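Local coordinates for precorrin-8x Methyl Mutase (PDB 1V9C), which probably acts as a precorrin-8X methylmutase, an isomerase that moves a methyl group on the corrin precursor during cobalamin biosynthesis, at residues E9-S12 and F13-D17. Sequence-based numbering, arbitrary orientation.
Sequences EEES and FRIVD
With CG anti to the backbone N (chi1 -177°) and the chain extended beyond it, Glu-9 runs alongside Phe-13, whose own CG is anti to the carbonyl carbon, which sets its ring beside the preceding turn, next to Glu-9. The pair is a clear case of i to i+4 packing on a helix: the methylene CG of Glu-9 makes a CH-pi contact over the ring face, 4.1 Å from the centroid of Phe-13, and the carboxylate continues almost parallel to the ring, the two planes 17° apart. The same ring has Glu-9 O over a face, while Phe-13 N donates to Glu-9 O at 3.0 Å. With the ring gone, as in an alanine here, the Glu-9 chain is likely to lose the surface it lies along and be freer to turn.

One residue on, the guanidinium of Arg-14 lies with a face over Glu-11 CA, its NH1 3.5 Å from Glu-10 CG. The charges stay beyond salt-bridge range, Glu-10 OE1 lying 4.0 Å from Arg-14 NH1. Of the i to i+4 backbone bonds that join 9-12 to 13-17, Ile-15 N to Glu-11 O is the straightest, at 165°.

Within helix 6-20, Phe-13 packs against helix 30-40, meeting His-38 edge-to-face, whereas Ser-12 and Ile-15 reach Val-164 and Phe-163, respectively, of the second subunit.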
loop_
_atom_site.group_PDB
_atom_site.type_symbol
_atom_site.label_atom_id
_atom_site.label_comp_id
_atom_site.label_asym_id
_atom_site.label_seq_id
_atom_site.Cartn_x
_atom_site.Cartn_y
_atom_site.Cartn_z
ATOM N N GLU B 9 14.850 -0.412 -11.594
ATOM C CA GLU B 9 14.132 -1.513 -10.952
ATOM C C GLU B 9 14.991 -2.773 -10.910
ATOM O O GLU B 9 15.018 -3.486 -9.903
ATOM C CB GLU B 9 12.825 -1.825 -11.685
ATOM C CG GLU B 9 12.013 -2.930 -11.003
ATOM C CD GLU B 9 10.797 -3.380 -11.802
ATOM O OE1 GLU B 9 10.975 -3.894 -12.929
ATOM O OE2 GLU B 9 9.664 -3.224 -11.296
ATOM N N GLU B 10 15.679 -3.056 -12.012
ATOM C CA GLU B 10 16.545 -4.225 -12.068
ATOM C C GLU B 10 17.658 -4.021 -11.044
ATOM O O GLU B 10 17.998 -4.944 -10.297
ATOM C CB GLU B 10 17.142 -4.392 -13.466
ATOM C CG GLU B 10 18.145 -5.538 -13.579
ATOM C CD GLU B 10 17.521 -6.915 -13.352
ATOM O OE1 GLU B 10 18.284 -7.902 -13.254
ATOM O OE2 GLU B 10 16.275 -7.014 -13.279
ATOM N N GLU B 11 18.207 -2.806 -11.008
ATOM C CA GLU B 11 19.267 -2.458 -10.070
ATOM C C GLU B 11 18.776 -2.690 -8.653
ATOM O O GLU B 11 19.426 -3.369 -7.859
ATOM C CB GLU B 11 19.653 -0.993 -10.213
ATOM C CG GLU B 11 20.726 -0.528 -9.228
ATOM C CD GLU B 11 20.850 0.989 -9.160
ATOM O OE1 GLU B 11 21.924 1.490 -8.765
ATOM O OE2 GLU B 11 19.866 1.685 -9.488
ATOM N N SER B 12 17.619 -2.116 -8.341
ATOM C CA SER B 12 17.032 -2.257 -7.022
ATOM C C SER B 12 16.817 -3.705 -6.598
ATOM O O SER B 12 16.917 -4.011 -5.415
ATOM C CB SER B 12 15.709 -1.503 -6.945
ATOM O OG SER B 12 15.934 -0.157 -6.590
ATOM N N PHE B 13 16.493 -4.576 -7.555
ATOM C CA PHE B 13 16.286 -5.990 -7.265
ATOM C C PHE B 13 17.631 -6.619 -6.916
ATOM O O PHE B 13 17.715 -7.481 -6.042
ATOM C CB PHE B 13 15.696 -6.719 -8.467
ATOM C CG PHE B 13 14.211 -6.523 -8.639
ATOM C CD1 PHE B 13 13.615 -6.727 -9.883
ATOM C CD2 PHE B 13 13.414 -6.130 -7.576
ATOM C CE1 PHE B 13 12.247 -6.531 -10.058
ATOM C CE2 PHE B 13 12.047 -5.931 -7.739
ATOM C CZ PHE B 13 11.460 -6.129 -8.977
ATOM N N ARG B 14 18.669 -6.192 -7.625
ATOM C CA ARG B 14 20.025 -6.661 -7.387
ATOM C C ARG B 14 20.377 -6.394 -5.941
ATOM O O ARG B 14 20.804 -7.292 -5.217
ATOM C CB ARG B 14 21.028 -5.905 -8.260
ATOM C CG ARG B 14 21.515 -6.668 -9.474
ATOM C CD ARG B 14 22.879 -6.149 -9.931
ATOM N NE ARG B 14 22.823 -4.840 -10.574
ATOM C CZ ARG B 14 22.076 -4.555 -11.638
ATOM N NH1 ARG B 14 21.306 -5.487 -12.184
ATOM N NH2 ARG B 14 22.116 -3.346 -12.173
ATOM N N ILE B 15 20.197 -5.137 -5.542
ATOM C CA ILE B 15 20.501 -4.677 -4.193
ATOM C C ILE B 15 19.822 -5.513 -3.112
ATOM O O ILE B 15 20.425 -5.810 -2.084
ATOM C CB ILE B 15 20.108 -3.193 -4.024
ATOM C CG1 ILE B 15 20.975 -2.338 -4.955
ATOM C CG2 ILE B 15 20.215 -2.773 -2.550
ATOM C CD1 ILE B 15 20.809 -0.845 -4.779
ATOM N N VAL B 16 18.574 -5.896 -3.339
ATOM C CA VAL B 16 17.889 -6.707 -2.353
ATOM C C VAL B 16 18.515 -8.102 -2.308
ATOM O O VAL B 16 18.638 -8.696 -1.243
ATOM C CB VAL B 16 16.417 -6.878 -2.661
ATOM C CG1 VAL B 16 15.822 -7.881 -1.681
ATOM C CG2 VAL B 16 15.692 -5.548 -2.574
ATOM N N ASP B 17 18.899 -8.632 -3.463
ATOM C CA ASP B 17 19.503 -9.955 -3.477
ATOM C C ASP B 17 20.838 -9.945 -2.742
ATOM O O ASP B 17 21.201 -10.930 -2.126
ATOM C CB ASP B 17 19.707 -10.461 -4.906
ATOM C CG ASP B 17 18.518 -11.247 -5.414
ATOM O OD1 ASP B 17 17.812 -11.857 -4.584
ATOM O OD2 ASP B 17 18.297 -11.276 -6.639
#